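Local coordinates for oxidoreductase (Bordetella pertussis, PDB 3Q2K), which probably oxidises the UDP-sugar UDP-N-acetylglucosaminuronic acid with an NAD cofactor, a step in the biosynthesis of 2,3-diacetamido-2,3-dideoxy-D-mannuronic acid, at residues R169-W182 and T273-A287. Sequence-based numbering, arbitrary orientation.
Sequences RFGRIYMVTVNVFW and TILGEKGTVRVGGVA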
ATOM      1  N   ARG C 169       4.752 -29.343 -27.757  1.00 31.20           N
ATOM      2  CA  ARG C 169       3.458 -29.622 -28.396  1.00 21.07           C
ATOM      3  C   ARG C 169       2.266 -28.728 -28.045  1.00 30.09           C
ATOM      4  O   ARG C 169       1.285 -28.671 -28.783  1.00 21.67           O
ATOM      5  CB  ARG C 169       3.077 -31.085 -28.181  1.00 35.24           C
ATOM      6  CG  ARG C 169       4.142 -32.038 -28.706  1.00 57.83           C
ATOM      7  CD  ARG C 169       3.774 -33.486 -28.412  1.00 77.29           C
ATOM      8  NE  ARG C 169       2.512 -33.831 -29.060  1.00 30.00           N
ATOM      9  CZ  ARG C 169       1.732 -34.859 -28.738  1.00100.00           C
ATOM     10  NH1 ARG C 169       0.604 -35.071 -29.410  1.00 28.13           N
ATOM     11  NH2 ARG C 169       2.080 -35.651 -27.731  1.00 52.19           N
ATOM     12  N   PHE C 170       2.286 -28.044 -26.906  1.00 38.04           N
ATOM     13  CA  PHE C 170       1.184 -27.159 -26.556  1.00 26.84           C
ATOM     14  C   PHE C 170       1.290 -25.794 -27.207  1.00 23.54           C
ATOM     15  O   PHE C 170       0.304 -25.057 -27.228  1.00 26.71           O
ATOM     16  CB  PHE C 170       1.135 -26.876 -25.058  1.00 40.50           C
ATOM     17  CG  PHE C 170       0.486 -27.972 -24.283  1.00 20.61           C
ATOM     18  CD1 PHE C 170      -0.883 -27.959 -24.092  1.00 40.87           C
ATOM     19  CD2 PHE C 170       1.239 -28.993 -23.741  1.00 23.08           C
ATOM     20  CE1 PHE C 170      -1.472 -28.946 -23.337  1.00 25.56           C
ATOM     21  CE2 PHE C 170       0.653 -30.001 -23.004  1.00 23.82           C
ATOM     22  CZ  PHE C 170      -0.716 -29.982 -22.823  1.00 19.19           C
ATOM     23  N   GLY C 171       2.450 -25.503 -27.782  1.00 26.51           N
ATOM     24  CA  GLY C 171       2.751 -24.115 -28.123  1.00 28.58           C
ATOM     25  C   GLY C 171       2.725 -23.275 -26.859  1.00 24.00           C
ATOM     26  O   GLY C 171       2.885 -23.758 -25.733  1.00 33.03           O
ATOM     27  N   ARG C 172       2.467 -21.985 -27.050  1.00 31.23           N
ATOM     28  CA  ARG C 172       2.330 -21.024 -25.960  1.00 31.42           C
ATOM     29  C   ARG C 172       1.245 -21.544 -25.023  1.00 48.30           C
ATOM     30  O   ARG C 172       0.126 -21.737 -25.486  1.00 26.47           O
ATOM     31  CB  ARG C 172       1.873 -19.707 -26.586  1.00 32.26           C
ATOM     32  CG  ARG C 172       1.799 -18.501 -25.671  1.00 34.64           C
ATOM     33  CD  ARG C 172       3.166 -18.327 -25.049  1.00 39.85           C
ATOM     34  NE  ARG C 172       3.105 -17.288 -24.032  1.00 47.11           N
ATOM     35  CZ  ARG C 172       2.921 -16.007 -24.325  1.00 64.84           C
ATOM     36  NH1 ARG C 172       2.916 -15.098 -23.358  1.00 21.97           N
ATOM     37  NH2 ARG C 172       2.735 -15.659 -25.590  1.00 46.07           N
ATOM     38  N   ILE C 173       1.561 -21.815 -23.761  1.00 21.67           N
ATOM     39  CA  ILE C 173       0.599 -22.209 -22.736  1.00 24.35           C
ATOM     40  C   ILE C 173      -0.224 -21.037 -22.214  1.00 35.50           C
ATOM     41  O   ILE C 173       0.301 -19.993 -21.836  1.00 22.88           O
ATOM     42  CB  ILE C 173       1.335 -22.890 -21.583  1.00 42.90           C
ATOM     43  CG1 ILE C 173       2.086 -24.075 -22.182  1.00 26.27           C
ATOM     44  CG2 ILE C 173       0.380 -23.349 -20.489  1.00 15.74           C
ATOM     45  CD1 ILE C 173       1.574 -25.349 -21.617  1.00 29.77           C
ATOM     46  N   TYR C 174      -1.544 -21.168 -22.177  1.00 27.63           N
ATOM     47  CA  TYR C 174      -2.327 -20.001 -21.780  1.00 25.63           C
ATOM     48  C   TYR C 174      -3.023 -20.117 -20.434  1.00 37.41           C
ATOM     49  O   TYR C 174      -3.116 -19.135 -19.705  1.00 24.55           O
ATOM     50  CB  TYR C 174      -3.472 -19.773 -22.759  1.00 21.38           C
ATOM     51  CG  TYR C 174      -3.029 -19.575 -24.186  1.00 30.48           C
ATOM     52  CD1 TYR C 174      -2.024 -18.669 -24.486  1.00 25.12           C
ATOM     53  CD2 TYR C 174      -3.643 -20.277 -25.216  1.00 38.65           C
ATOM     54  CE1 TYR C 174      -1.635 -18.485 -25.800  1.00 49.22           C
ATOM     55  CE2 TYR C 174      -3.270 -20.079 -26.530  1.00 40.11           C
ATOM     56  CZ  TYR C 174      -2.270 -19.173 -26.816  1.00 20.45           C
ATOM     57  OH  TYR C 174      -1.858 -18.992 -28.121  1.00 45.34           O
ATOM     58  N   MET C 175      -3.613 -21.270 -20.146  1.00 27.07           N
ATOM     59  CA  MET C 175      -4.537 -21.323 -19.019  1.00 27.28           C
ATOM     60  C   MET C 175      -4.365 -22.655 -18.307  1.00 26.37           C
ATOM     61  O   MET C 175      -4.199 -23.697 -18.941  1.00 34.06           O
ATOM     62  CB  MET C 175      -5.978 -21.071 -19.486  1.00 28.17           C
ATOM     63  CG  MET C 175      -7.088 -21.620 -18.591  1.00 26.18           C
ATOM     64  SD  MET C 175      -7.212 -20.620 -17.086  1.00 27.80           S
ATOM     65  CE  MET C 175      -7.320 -18.960 -17.755  1.00 21.77           C
ATOM     66  N   VAL C 176      -4.287 -22.606 -16.984  1.00 25.96           N
ATOM     67  CA  VAL C 176      -4.058 -23.827 -16.221  1.00 17.98           C
ATOM     68  C   VAL C 176      -4.982 -23.843 -15.017  1.00 44.50           C
ATOM     69  O   VAL C 176      -4.993 -22.876 -14.256  1.00 32.95           O
ATOM     70  CB  VAL C 176      -2.627 -23.960 -15.679  1.00 30.57           C
ATOM     71  CG1 VAL C 176      -2.512 -25.248 -14.891  1.00 16.38           C
ATOM     72  CG2 VAL C 176      -1.626 -23.997 -16.811  1.00 16.86           C
ATOM     73  N   THR C 177      -5.774 -24.903 -14.881  1.00 19.02           N
ATOM     74  CA  THR C 177      -6.535 -25.043 -13.645  1.00 21.17           C
ATOM     75  C   THR C 177      -6.345 -26.416 -13.014  1.00 26.37           C
ATOM     76  O   THR C 177      -6.289 -27.444 -13.697  1.00 24.94           O
ATOM     77  CB  THR C 177      -8.047 -24.901 -13.880  1.00 28.31           C
ATOM     78  OG1 THR C 177      -8.241 -23.931 -14.911  1.00 48.99           O
ATOM     79  CG2 THR C 177      -8.704 -24.405 -12.596  1.00 33.64           C
ATOM     80  N   VAL C 178      -6.240 -26.363 -11.692  1.00 19.71           N
ATOM     81  CA  VAL C 178      -6.029 -27.520 -10.836  1.00 22.04           C
ATOM     82  C   VAL C 178      -7.072 -27.555  -9.720  1.00 56.98           C
ATOM     83  O   VAL C 178      -7.266 -26.558  -9.023  1.00 25.94           O
ATOM     84  CB  VAL C 178      -4.631 -27.479 -10.190  1.00 31.19           C
ATOM     85  CG1 VAL C 178      -4.504 -28.617  -9.199  1.00 28.23           C
ATOM     86  CG2 VAL C 178      -3.523 -27.575 -11.237  1.00 24.83           C
ATOM     87  N   ASN C 179      -7.723 -28.701  -9.540  1.00 27.26           N
ATOM     88  CA  ASN C 179      -8.781 -28.853  -8.544  1.00 17.44           C
ATOM     89  C   ASN C 179      -8.419 -29.964  -7.569  1.00 24.42           C
ATOM     90  O   ASN C 179      -8.125 -31.076  -7.999  1.00 26.15           O
ATOM     91  CB  ASN C 179     -10.064 -29.286  -9.271  1.00 25.57           C
ATOM     92  CG  ASN C 179     -10.771 -28.125  -9.959  1.00 32.31           C
ATOM     93  OD1 ASN C 179     -10.472 -26.961  -9.690  1.00 29.13           O
ATOM     94  ND2 ASN C 179     -11.687 -28.420 -10.876  1.00 30.01           N
ATOM     95  N   VAL C 180      -8.440 -29.686  -6.270  1.00 15.21           N
ATOM     96  CA  VAL C 180      -8.350 -30.758  -5.295  1.00 18.73           C
ATOM     97  C   VAL C 180      -9.560 -30.722  -4.373  1.00 28.30           C
ATOM     98  O   VAL C 180      -9.579 -30.004  -3.365  1.00 25.54           O
ATOM     99  CB  VAL C 180      -7.048 -30.737  -4.475  1.00 34.13           C
ATOM    100  CG1 VAL C 180      -7.020 -31.985  -3.620  1.00 23.92           C
ATOM    101  CG2 VAL C 180      -5.830 -30.743  -5.397  1.00 29.75           C
ATOM    102  N   PHE C 181     -10.547 -31.538  -4.732  1.00 36.88           N
ATOM    103  CA  PHE C 181     -11.831 -31.517  -4.038  1.00 24.09           C
ATOM    104  C   PHE C 181     -11.921 -32.813  -3.256  1.00 33.68           C
ATOM    105  O   PHE C 181     -12.451 -33.795  -3.768  1.00 23.68           O
ATOM    106  CB  PHE C 181     -12.967 -31.437  -5.063  1.00 29.12           C
ATOM    107  CG  PHE C 181     -12.979 -30.158  -5.854  1.00 15.14           C
ATOM    108  CD1 PHE C 181     -12.368 -29.018  -5.352  1.00 43.05           C
ATOM    109  CD2 PHE C 181     -13.618 -30.067  -7.079  1.00 21.89           C
ATOM    110  CE1 PHE C 181     -12.390 -27.820  -6.048  1.00 21.81           C
ATOM    111  CE2 PHE C 181     -13.616 -28.881  -7.798  1.00 24.51           C
ATOM    112  CZ  PHE C 181     -13.007 -27.755  -7.280  1.00 32.66           C
ATOM    113  N   TRP C 182     -11.416 -32.808  -2.028  1.00 18.47           N
ATOM    114  CA  TRP C 182     -11.220 -34.073  -1.339  1.00 29.18           C
ATOM    115  C   TRP C 182     -12.037 -34.008  -0.055  1.00 34.66           C
ATOM    116  O   TRP C 182     -12.727 -33.008   0.148  1.00 20.48           O
ATOM    117  CB  TRP C 182      -9.725 -34.299  -1.086  1.00 23.36           C
ATOM    118  CG  TRP C 182      -8.955 -34.873  -2.247  1.00 30.17           C
ATOM    119  CD1 TRP C 182      -9.414 -35.088  -3.515  1.00 19.51           C
ATOM    120  CD2 TRP C 182      -7.571 -35.251  -2.257  1.00 20.27           C
ATOM    121  NE1 TRP C 182      -8.420 -35.628  -4.310  1.00 18.88           N
ATOM    122  CE2 TRP C 182      -7.276 -35.712  -3.556  1.00 22.16           C
ATOM    123  CE3 TRP C 182      -6.563 -35.262  -1.286  1.00 25.28           C
ATOM    124  CZ2 TRP C 182      -6.013 -36.183  -3.909  1.00 23.50           C
ATOM    125  CZ3 TRP C 182      -5.306 -35.752  -1.639  1.00 13.78           C
ATOM    126  CH2 TRP C 182      -5.045 -36.184  -2.943  1.00 51.18           C
ATOM    127  N   THR C 273      -5.915 -29.183 -15.808  1.00 19.23           N
ATOM    128  CA  THR C 273      -6.294 -28.909 -17.186  1.00 21.47           C
ATOM    129  C   THR C 273      -5.275 -27.898 -17.687  1.00 38.63           C
ATOM    130  O   THR C 273      -5.074 -26.879 -17.017  1.00 27.13           O
ATOM    131  CB  THR C 273      -7.603 -28.122 -17.187  1.00 27.79           C
ATOM    132  OG1 THR C 273      -8.661 -29.013 -16.832  1.00 31.98           O
ATOM    133  CG2 THR C 273      -7.889 -27.611 -18.572  1.00 29.55           C
ATOM    134  N   ILE C 274      -4.617 -28.197 -18.803  1.00 24.35           N
ATOM    135  CA  ILE C 274      -3.699 -27.243 -19.408  1.00 19.25           C
ATOM    136  C   ILE C 274      -4.185 -26.857 -20.793  1.00 35.98           C
ATOM    137  O   ILE C 274      -4.396 -27.736 -21.624  1.00 21.06           O
ATOM    138  CB  ILE C 274      -2.280 -27.827 -19.462  1.00 31.74           C
ATOM    139  CG1 ILE C 274      -1.794 -28.079 -18.037  1.00 29.29           C
ATOM    140  CG2 ILE C 274      -1.280 -26.864 -20.099  1.00 24.63           C
ATOM    141  CD1 ILE C 274      -0.635 -29.060 -18.020  1.00 22.60           C
ATOM    142  N   LEU C 275      -4.344 -25.563 -21.045  1.00 20.47           N
ATOM    143  CA  LEU C 275      -4.834 -25.114 -22.347  1.00 31.66           C
ATOM    144  C   LEU C 275      -3.757 -24.318 -23.067  1.00 34.88           C
ATOM    145  O   LEU C 275      -3.250 -23.381 -22.466  1.00 27.47           O
ATOM    146  CB  LEU C 275      -6.037 -24.188 -22.164  1.00 27.52           C
ATOM    147  CG  LEU C 275      -7.187 -24.912 -21.461  1.00 41.92           C
ATOM    148  CD1 LEU C 275      -8.448 -24.069 -21.370  1.00 23.86           C
ATOM    149  CD2 LEU C 275      -7.479 -26.150 -22.304  1.00 28.11           C
ATOM    150  N   GLY C 276      -3.409 -24.674 -24.300  1.00 29.24           N
ATOM    151  CA  GLY C 276      -2.496 -23.898 -25.131  1.00 24.95           C
ATOM    152  C   GLY C 276      -2.884 -23.641 -26.576  1.00 23.18           C
ATOM    153  O   GLY C 276      -3.986 -23.940 -27.035  1.00 29.22           O
ATOM    154  N   GLU C 277      -1.984 -23.000 -27.310  1.00 35.06           N
ATOM    155  CA  GLU C 277      -2.251 -22.601 -28.685  1.00 34.97           C
ATOM    156  C   GLU C 277      -2.582 -23.796 -29.575  1.00 23.55           C
ATOM    157  O   GLU C 277      -3.480 -23.702 -30.410  1.00 30.46           O
ATOM    158  CB  GLU C 277      -0.993 -21.926 -29.219  1.00 33.06           C
ATOM    159  CG  GLU C 277      -1.147 -21.218 -30.545  1.00 30.48           C
ATOM    160  CD  GLU C 277       0.235 -20.964 -31.111  1.00100.00           C
ATOM    161  OE1 GLU C 277       1.202 -20.899 -30.318  1.00 49.85           O
ATOM    162  OE2 GLU C 277       0.346 -20.851 -32.350  1.00100.00           O
ATOM    163  N   LYS C 278      -1.909 -24.918 -29.338  1.00 23.04           N
ATOM    164  CA  LYS C 278      -2.107 -26.081 -30.190  1.00 32.00           C
ATOM    165  C   LYS C 278      -2.286 -27.361 -29.396  1.00 64.98           C
ATOM    166  O   LYS C 278      -2.045 -28.424 -29.963  1.00 30.04           O
ATOM    167  CB  LYS C 278      -0.885 -26.346 -31.074  1.00 52.76           C
ATOM    168  CG  LYS C 278       0.019 -25.173 -31.400  1.00 64.55           C
ATOM    169  CD  LYS C 278       1.436 -25.688 -31.605  1.00 43.06           C
ATOM    170  CE  LYS C 278       1.868 -25.582 -33.056  1.00 92.64           C
ATOM    171  NZ  LYS C 278       3.317 -25.913 -33.158  1.00 82.80           N
ATOM    172  N   GLY C 279      -2.666 -27.268 -28.126  1.00 35.93           N
ATOM    173  CA  GLY C 279      -2.770 -28.461 -27.293  1.00 24.14           C
ATOM    174  C   GLY C 279      -3.838 -28.182 -26.248  1.00 65.03           C
ATOM    175  O   GLY C 279      -4.021 -27.075 -25.751  1.00 29.21           O
ATOM    176  N   THR C 280      -4.604 -29.203 -25.897  1.00 33.00           N
ATOM    177  CA  THR C 280      -5.549 -29.103 -24.801  1.00 27.30           C
ATOM    178  C   THR C 280      -5.461 -30.415 -24.031  1.00 62.40           C
ATOM    179  O   THR C 280      -5.525 -31.504 -24.594  1.00 33.76           O
ATOM    180  CB  THR C 280      -6.943 -28.960 -25.410  1.00 47.81           C
ATOM    181  OG1 THR C 280      -7.149 -27.575 -25.721  1.00 32.22           O
ATOM    182  CG2 THR C 280      -7.971 -29.533 -24.440  1.00 31.58           C
ATOM    183  N   VAL C 281      -5.225 -30.360 -22.729  1.00 14.36           N
ATOM    184  CA  VAL C 281      -5.104 -31.595 -21.968  1.00 20.12           C
ATOM    185  C   VAL C 281      -5.837 -31.443 -20.640  1.00 34.44           C
ATOM    186  O   VAL C 281      -5.773 -30.397 -19.991  1.00 22.84           O
ATOM    187  CB  VAL C 281      -3.643 -32.052 -21.759  1.00 19.25           C
ATOM    188  CG1 VAL C 281      -3.502 -33.047 -20.623  1.00 41.17           C
ATOM    189  CG2 VAL C 281      -3.179 -32.742 -23.036  1.00 41.57           C
ATOM    190  N   ARG C 282      -6.536 -32.507 -20.263  1.00 27.17           N
ATOM    191  CA  ARG C 282      -7.196 -32.558 -18.967  1.00 44.42           C
ATOM    192  C   ARG C 282      -6.944 -33.922 -18.339  1.00 51.23           C
ATOM    193  O   ARG C 282      -7.071 -34.978 -18.959  1.00 31.17           O
ATOM    194  CB  ARG C 282      -8.682 -32.224 -19.105  1.00 39.88           C
ATOM    195  CG  ARG C 282      -9.499 -32.551 -17.868  1.00 54.28           C
ATOM    196  CD  ARG C 282     -10.765 -31.719 -17.888  1.00 40.58           C
ATOM    197  NE  ARG C 282     -11.363 -31.725 -16.561  1.00 56.83           N
ATOM    198  CZ  ARG C 282     -12.016 -30.676 -16.075  1.00100.00           C
ATOM    199  NH1 ARG C 282     -12.544 -30.720 -14.857  1.00 63.74           N
ATOM    200  NH2 ARG C 282     -12.101 -29.586 -16.831  1.00 59.73           N
ATOM    201  N   VAL C 283      -6.500 -33.873 -17.090  1.00 27.39           N
ATOM    202  CA  VAL C 283      -6.183 -35.074 -16.343  1.00 26.31           C
ATOM    203  C   VAL C 283      -7.125 -34.995 -15.150  1.00 52.72           C
ATOM    204  O   VAL C 283      -6.926 -34.194 -14.235  1.00 25.73           O
ATOM    205  CB  VAL C 283      -4.708 -35.194 -15.900  1.00 34.83           C
ATOM    206  CG1 VAL C 283      -4.383 -36.628 -15.488  1.00 50.58           C
ATOM    207  CG2 VAL C 283      -3.698 -34.813 -16.980  1.00 26.37           C
ATOM    208  N   GLY C 284      -8.159 -35.829 -15.206  1.00 33.61           N
ATOM    209  CA  GLY C 284      -9.097 -35.981 -14.100  1.00 25.02           C
ATOM    210  C   GLY C 284      -8.925 -37.214 -13.241  1.00 52.73           C
ATOM    211  O   GLY C 284      -7.825 -37.758 -13.112  1.00 33.02           O
ATOM    212  N   GLY C 285     -10.049 -37.650 -12.684  1.00 33.97           N
ATOM    213  CA  GLY C 285     -10.038 -38.715 -11.699  1.00 28.22           C
ATOM    214  C   GLY C 285     -10.029 -38.101 -10.316  1.00 35.00           C
ATOM    215  O   GLY C 285     -10.077 -36.880 -10.168  1.00 47.46           O
ATOM    216  N   VAL C 286      -9.975 -38.944  -9.289  1.00 29.63           N
ATOM    217  CA  VAL C 286      -9.767 -38.443  -7.935  1.00 35.09           C
ATOM    218  C   VAL C 286      -8.356 -37.938  -7.646  1.00 49.39           C
ATOM    219  O   VAL C 286      -8.145 -37.184  -6.688  1.00 28.32           O
ATOM    220  CB  VAL C 286     -10.240 -39.452  -6.867  1.00 37.60           C
ATOM    221  CG1 VAL C 286     -11.711 -39.766  -7.099  1.00 42.54           C
ATOM    222  CG2 VAL C 286      -9.398 -40.712  -6.891  1.00 31.84           C
ATOM    223  N   ALA C 287      -7.419 -38.336  -8.503  1.00 22.36           N
ATOM    224  CA  ALA C 287      -5.990 -38.111  -8.277  1.00 21.95           C
ATOM    225  C   ALA C 287      -5.153 -38.076  -9.553  1.00 21.66           C
ATOM    226  O   ALA C 287      -4.191 -38.823  -9.684  1.00 26.32           O
ATOM    227  CB  ALA C 287      -5.410 -39.097  -7.266  1.00 15.14           C
TER
HETATM  228  O   HOH W   1      -8.576 -29.315 -13.658  1.00 28.37           O
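F170 lies over I274 and V281 of the hairpin formed by strands 269-276 and 279-284; strand 173-181 pairs antiparallel with strand 269-276, the inner arm of that hairpin, in the mixed sheet of the GFO/IDH/MocA C-terminal domain. The F170 ring takes I274 CG2 over one face, a CH-pi contact 4.2 Å from the centroid, while F170 CZ meets V281 CG2 at 3.7 Å; F296 packs edge-to-face against the same ring. At the hairpin turn F170 O accepts from K278 N, which sits well above the carbonyl plane, and R172 O accepts from E277 N. I173 CD1 comes to 3.6 Å from I274 CG2, the same methyl that covers the F170 ring. A classic beta bulge follows: L275 O is gripped in its carbonyl plane by both Y174 N (2.8 Å) and M175 N (3.2 Å). With CG beside its backbone N (chi1 -58°), Y174 runs its ring along G276 to E277, its OH resting against E277 CB, and R172 O lies over the ring centre. M175 CG packs beside L275 CD1 on the face that meets the second subunit, whose F181 touches L275. V176 and I274 share the other face, near helix 210-220. T177 and T273 exchange two backbone hydrogen bonds, and one water links T177 O to T273 OG1. Farther on, W182 touches the bound UDP-sugar, and its indole NE1 donates to V286 O at 2.9 Å, with the acceptor near the ring plane.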